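Local coordinates for factor H binding protein (Treponema denticola, PDB 3R15), which probably binds the host complement regulator factor H and is probably displayed by the spirochaete as a lipoprotein, at residues T72-G77 against K85-K90; A24-F29 against L61-V66. One frame throughout, in Å; residues are numbered along the deposited sequence.

Contact 1. Residues T72-G77 against K85-K90; sequences TSIAQG and KRFIPK
Arg-86 reaches Thr-72 and Ser-73 because its side chain is stretched almost to full length: CG stands anti to the backbone N (chi1 172°), and the chain stays extended through to NE, which lets the guanidinium span the gap to the loop 72-77. There the group works as a flat two-pronged donor. Arg-86 NH2 bonds to Thr-72 O at 3.0 Å. Arg-86 NH1 bonds to Ser-73 O at 2.9 Å, and both bonds are nearly straight, so two consecutive carbonyls are gripped by one side chain. Both oxygens lie close to the guanidinium plane, although each nitrogen sits well above the plane of the carbonyl it meets. The guanidinium lies between the Thr-72 hydroxyl on one face and the rim of Phe-87 on the other, where Phe-87 CZ stands 3.3 Å above its plane. Thr-72 OG1 is 2.9 Å from Arg-86 NH2 but badly angled for a bond with it, and is bonded instead to Lys-69 O. With NE held by a salt bridge to Asp-67 and NH1 and NH2 by the two carbonyls, the rotation of the guanidinium is fixed.

Beside this polar end lies an apolar one. Ile-74 CG1 approaches Arg-86 NH1 at 3.6 Å, while Ile-74 CD1 meets Phe-87 CZ at 3.8 Å. Both side chains pack on helix 44-59, Ile-74 against Val-47 and Phe-87 against Leu-51. The whole illustrates an arginine fastening an irregular loop through main-chain carbonyls, here the connection between strand 63-67 and helix 80-86, anchored at the junction of that helix with strand 87-91.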
loop_
_atom_site.group_PDB
_atom_site.type_symbol
_atom_site.label_atom_id
_atom_site.label_comp_id
_atom_site.label_asym_id
_atom_site.label_seq_id
_atom_site.Cartn_x
_atom_site.Cartn_y
_atom_site.Cartn_z
ATOM N N THR A 72 -3.257 -9.354 -8.212
ATOM C CA THR A 72 -4.234 -10.056 -7.386
ATOM C C THR A 72 -5.139 -9.090 -6.616
ATOM O O THR A 72 -4.808 -7.911 -6.421
ATOM C CB THR A 72 -3.576 -11.064 -6.396
ATOM O OG1 THR A 72 -2.849 -10.364 -5.377
ATOM C CG2 THR A 72 -2.640 -12.016 -7.128
ATOM N N SER A 73 -6.294 -9.603 -6.202
ATOM C CA SER A 73 -7.246 -8.838 -5.400
ATOM C C SER A 73 -6.798 -8.807 -3.940
ATOM O O SER A 73 -5.826 -9.465 -3.560
ATOM C CB SER A 73 -8.630 -9.482 -5.497
ATOM O OG SER A 73 -8.581 -10.839 -5.051
ATOM N N ILE A 74 -7.524 -8.053 -3.119
ATOM C CA ILE A 74 -7.301 -8.088 -1.673
ATOM C C ILE A 74 -8.607 -8.452 -0.955
ATOM O O ILE A 74 -9.669 -7.883 -1.234
ATOM C CB ILE A 74 -6.806 -6.747 -1.107
ATOM C CG1 ILE A 74 -5.780 -6.085 -2.030
ATOM C CG2 ILE A 74 -6.237 -6.959 0.291
ATOM C CD1 ILE A 74 -5.413 -4.675 -1.588
ATOM N N ALA A 75 -8.532 -9.394 -0.017
ATOM C CA ALA A 75 -9.743 -9.889 0.620
ATOM C C ALA A 75 -10.237 -8.982 1.744
ATOM O O ALA A 75 -9.444 -8.358 2.442
ATOM C CB ALA A 75 -9.513 -11.296 1.150
ATOM N N GLN A 76 -11.553 -8.925 1.912
ATOM C CA GLN A 76 -12.138 -8.234 3.050
ATOM C C GLN A 76 -11.516 -8.742 4.351
ATOM O O GLN A 76 -11.246 -9.940 4.507
ATOM C CB GLN A 76 -13.658 -8.431 3.098
ATOM C CG GLN A 76 -14.317 -7.605 4.192
ATOM C CD GLN A 76 -15.760 -7.982 4.451
ATOM O OE1 GLN A 76 -16.314 -8.864 3.793
ATOM N NE2 GLN A 76 -16.380 -7.307 5.418
ATOM N N GLY A 77 -11.284 -7.825 5.281
ATOM C CA GLY A 77 -10.804 -8.197 6.605
ATOM C C GLY A 77 -9.302 -8.372 6.734
ATOM O O GLY A 77 -8.801 -8.670 7.818
ATOM N N LYS A 85 3.363 -7.140 4.567
ATOM C CA LYS A 85 4.150 -8.211 3.972
ATOM C C LYS A 85 3.964 -8.289 2.469
ATOM O O LYS A 85 4.792 -8.872 1.764
ATOM C CB LYS A 85 3.794 -9.560 4.602
ATOM C CG LYS A 85 4.308 -9.728 6.028
ATOM N N ARG A 86 2.872 -7.708 1.979
ATOM C CA ARG A 86 2.589 -7.721 0.544
ATOM C C ARG A 86 2.984 -6.424 -0.148
ATOM O O ARG A 86 3.511 -6.438 -1.259
ATOM C CB ARG A 86 1.105 -8.007 0.279
ATOM C CG ARG A 86 0.727 -7.838 -1.185
ATOM C CD ARG A 86 -0.722 -8.227 -1.491
ATOM N NE ARG A 86 -1.068 -7.812 -2.847
ATOM C CZ ARG A 86 -2.257 -7.980 -3.405
ATOM N NH1 ARG A 86 -3.237 -8.572 -2.725
ATOM N NH2 ARG A 86 -2.460 -7.545 -4.639
ATOM N N PHE A 87 2.727 -5.303 0.513
ATOM C CA PHE A 87 2.989 -4.004 -0.097
ATOM C C PHE A 87 4.205 -3.395 0.574
ATOM O O PHE A 87 4.109 -2.810 1.657
ATOM C CB PHE A 87 1.761 -3.107 0.019
ATOM C CG PHE A 87 0.558 -3.640 -0.713
ATOM C CD1 PHE A 87 0.469 -3.527 -2.093
ATOM C CD2 PHE A 87 -0.472 -4.272 -0.024
ATOM C CE1 PHE A 87 -0.628 -4.017 -2.784
ATOM C CE2 PHE A 87 -1.576 -4.772 -0.695
ATOM C CZ PHE A 87 -1.662 -4.636 -2.086
ATOM N N ILE A 88 5.344 -3.545 -0.089
ATOM C CA ILE A 88 6.642 -3.265 0.500
ATOM C C ILE A 88 7.171 -1.915 0.038
ATOM O O ILE A 88 7.212 -1.631 -1.159
ATOM C CB ILE A 88 7.659 -4.356 0.103
ATOM C CG1 ILE A 88 7.110 -5.744 0.436
ATOM C CG2 ILE A 88 9.002 -4.119 0.797
ATOM C CD1 ILE A 88 7.033 -6.029 1.911
ATOM N N PRO A 89 7.585 -1.075 0.990
ATOM C CA PRO A 89 8.150 0.213 0.578
ATOM C C PRO A 89 9.626 0.088 0.216
ATOM O O PRO A 89 10.374 -0.676 0.841
ATOM C CB PRO A 89 7.936 1.093 1.812
ATOM C CG PRO A 89 7.981 0.116 2.974
ATOM C CD PRO A 89 7.414 -1.187 2.448
ATOM N N LYS A 90 10.041 0.823 -0.811
ATOM C CA LYS A 90 11.435 0.841 -1.226
ATOM C C LYS A 90 11.826 2.278 -1.560
ATOM O O LYS A 90 11.050 3.003 -2.173
ATOM C CB LYS A 90 11.648 -0.064 -2.442
#

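Contact 2. Residues A24-F29 against L61-V66; sequences AHYEKF and LDYQIV
Around the imidazole of His-25 the chief neighbour is at the edge: Tyr-63 OH lies in the ring plane, 2.8 Å from His-25 ND1, in a nearly straight hydrogen bond in which either atom could be the donor. The two rings meet along their outer edges, with their planes at 80°. Ile-65 CD1 occupies an edge of the Tyr-26 ring, in its plane and 3.9 Å from Tyr-26 CD1. The same methyl, Ile-65 CD1, reaches Phe-29 CD2 at 3.7 Å, so the tip of one isoleucine is shared by two aromatic rings one helical turn apart.

Tyr-63 owes its reach to a first torsion of 87°, which sets CG between the backbone N and the carbonyl carbon and sends the phenol toward helix 20-36. Tyr-63 OH arrives beside Tyr-26 as well, 3.4 Å from Tyr-26 CB. This is helix-on-sheet packing: helix 20-36 lies against the two-stranded antiparallel sheet, the local helix and strand axes running 10.3 Å apart and 30° from parallel. Tyr-63 and Ile-65, two positions apart on the strand, both turn their side chains to the helix.

The strand is entered through a Schellman motif that ends helix 44-59, with Asp-62, at positive phi, as its C-prime residue. Just before it, Leu-61 CD1 rests against His-25 CB at 3.5 Å. The far nitrogen of that histidine, NE2, is hydrogen-bonded to Glu-57, so both ring nitrogens have partners and the imidazole is held from two sides. Tyr-26 OH reaches the neighbouring strand, hydrogen-bonding to Phe-87 O.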
loop_
_atom_site.group_PDB
_atom_site.type_symbol
_atom_site.label_atom_id
_atom_site.label_comp_id
_atom_site.label_asym_id
_atom_site.label_seq_id
_atom_site.Cartn_x
_atom_site.Cartn_y
_atom_site.Cartn_z
ATOM N N ALA A 24 5.674 7.829 7.492
ATOM C CA ALA A 24 4.374 8.372 7.867
ATOM C C ALA A 24 3.385 8.206 6.724
ATOM O O ALA A 24 2.225 7.838 6.930
ATOM C CB ALA A 24 4.498 9.843 8.262
ATOM N N HIS A 25 3.856 8.480 5.516
ATOM C CA HIS A 25 3.016 8.356 4.333
ATOM C C HIS A 25 2.629 6.905 4.103
ATOM O O HIS A 25 1.468 6.610 3.822
ATOM C CB HIS A 25 3.732 8.912 3.108
ATOM C CG HIS A 25 2.898 8.902 1.865
ATOM N ND1 HIS A 25 3.020 7.931 0.897
ATOM C CD2 HIS A 25 1.946 9.757 1.424
ATOM C CE1 HIS A 25 2.169 8.181 -0.085
ATOM N NE2 HIS A 25 1.512 9.287 0.207
ATOM N N TYR A 26 3.604 6.011 4.251
ATOM C CA TYR A 26 3.399 4.586 4.038
ATOM C C TYR A 26 2.435 4.020 5.072
ATOM O O TYR A 26 1.501 3.294 4.734
ATOM C CB TYR A 26 4.732 3.840 4.074
ATOM C CG TYR A 26 4.591 2.340 4.059
ATOM C CD1 TYR A 26 4.241 1.669 2.896
ATOM C CD2 TYR A 26 4.797 1.592 5.214
ATOM C CE1 TYR A 26 4.101 0.290 2.883
ATOM C CE2 TYR A 26 4.668 0.218 5.213
ATOM C CZ TYR A 26 4.317 -0.430 4.048
ATOM O OH TYR A 26 4.184 -1.793 4.048
ATOM N N GLU A 27 2.640 4.373 6.337
ATOM C CA GLU A 27 1.741 3.879 7.375
ATOM C C GLU A 27 0.322 4.437 7.246
ATOM O O GLU A 27 -0.655 3.734 7.517
ATOM C CB GLU A 27 2.331 4.159 8.753
ATOM C CG GLU A 27 3.371 3.154 9.119
ATOM C CD GLU A 27 2.782 1.745 9.165
ATOM O OE1 GLU A 27 1.669 1.580 9.726
ATOM O OE2 GLU A 27 3.414 0.808 8.633
ATOM N N LYS A 28 0.208 5.691 6.816
ATOM C CA LYS A 28 -1.097 6.287 6.560
ATOM C C LYS A 28 -1.811 5.484 5.469
ATOM O O LYS A 28 -3.011 5.237 5.552
ATOM C CB LYS A 28 -0.947 7.749 6.149
ATOM C CG LYS A 28 -2.234 8.421 5.709
ATOM N N PHE A 29 -1.055 5.060 4.461
ATOM C CA PHE A 29 -1.624 4.251 3.388
ATOM C C PHE A 29 -2.066 2.882 3.900
ATOM O O PHE A 29 -3.195 2.449 3.655
ATOM C CB PHE A 29 -0.623 4.087 2.240
ATOM C CG PHE A 29 -0.986 2.985 1.290
ATOM C CD1 PHE A 29 -2.074 3.124 0.442
ATOM C CD2 PHE A 29 -0.266 1.809 1.265
ATOM C CE1 PHE A 29 -2.433 2.102 -0.425
ATOM C CE2 PHE A 29 -0.625 0.781 0.388
ATOM C CZ PHE A 29 -1.711 0.941 -0.450
ATOM N N LEU A 61 7.906 11.926 -2.320
ATOM C CA LEU A 61 8.669 11.651 -1.106
ATOM C C LEU A 61 9.841 10.700 -1.360
ATOM O O LEU A 61 10.447 10.195 -0.420
ATOM C CB LEU A 61 7.757 11.082 -0.002
ATOM C CG LEU A 61 6.554 11.965 0.344
ATOM C CD1 LEU A 61 5.568 11.198 1.197
ATOM C CD2 LEU A 61 7.001 13.247 1.048
ATOM N N ASP A 62 10.150 10.450 -2.636
ATOM C CA ASP A 62 11.316 9.655 -3.022
ATOM C C ASP A 62 11.276 8.176 -2.601
ATOM O O ASP A 62 12.316 7.566 -2.365
ATOM C CB ASP A 62 12.621 10.291 -2.499
ATOM C CG ASP A 62 12.904 11.648 -3.113
ATOM O OD1 ASP A 62 12.481 11.879 -4.264
ATOM O OD2 ASP A 62 13.560 12.482 -2.441
ATOM N N TYR A 63 10.085 7.594 -2.504
ATOM C CA TYR A 63 9.989 6.150 -2.302
ATOM C C TYR A 63 8.833 5.605 -3.129
ATOM O O TYR A 63 8.064 6.376 -3.689
ATOM C CB TYR A 63 9.850 5.790 -0.804
ATOM C CG TYR A 63 8.432 5.774 -0.271
ATOM C CD1 TYR A 63 7.729 6.959 -0.037
ATOM C CD2 TYR A 63 7.800 4.565 0.015
ATOM C CE1 TYR A 63 6.422 6.932 0.451
ATOM C CE2 TYR A 63 6.511 4.530 0.510
ATOM C CZ TYR A 63 5.823 5.705 0.722
ATOM O OH TYR A 63 4.530 5.645 1.202
ATOM N N GLN A 64 8.733 4.280 -3.211
ATOM C CA GLN A 64 7.642 3.609 -3.921
ATOM C C GLN A 64 7.154 2.428 -3.100
ATOM O O GLN A 64 7.877 1.917 -2.254
ATOM C CB GLN A 64 8.131 3.091 -5.275
ATOM C CG GLN A 64 8.439 4.183 -6.284
ATOM C CD GLN A 64 7.190 4.870 -6.800
ATOM O OE1 GLN A 64 6.602 4.451 -7.795
ATOM N NE2 GLN A 64 6.785 5.942 -6.128
ATOM N N ILE A 65 5.923 2.000 -3.359
ATOM C CA ILE A 65 5.375 0.797 -2.741
ATOM C C ILE A 65 5.286 -0.262 -3.829
ATOM O O ILE A 65 4.813 0.013 -4.940
ATOM C CB ILE A 65 3.987 1.080 -2.157
ATOM C CG1 ILE A 65 4.116 2.065 -0.988
ATOM C CG2 ILE A 65 3.289 -0.218 -1.716
ATOM C CD1 ILE A 65 2.814 2.722 -0.574
ATOM N N VAL A 66 5.781 -1.458 -3.523
ATOM C CA VAL A 66 5.849 -2.527 -4.504
ATOM C C VAL A 66 4.922 -3.655 -4.089
ATOM O O VAL A 66 4.973 -4.115 -2.952
ATOM C CB VAL A 66 7.291 -3.057 -4.652
ATOM C CG1 VAL A 66 7.338 -4.198 -5.656
ATOM C CG2 VAL A 66 8.227 -1.930 -5.096
#

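The two contacts follow one another in series: contact 2 closes at Val-66 before contact 1 opens at Thr-72. Their centres lie about 13 Å apart, on opposite sides of the chain's centre, yet they share the antiparallel sheet of strands 63-67 and 87-91. Contact 2 sets helix 20-36 against the sheet, whereas contact 1 ties the loop 72-77 to the entry of strand 87-91. They touch directly where Ile-88 O pairs with Val-66 N and where Pro-89 CD packs on Tyr-26 CZ at 3.6 Å. In this small single-chain protein, strand 87-91 thus starts at the anchor of the loop, runs beside strand 63-67 and is reached by helix 20-36 through Tyr-26.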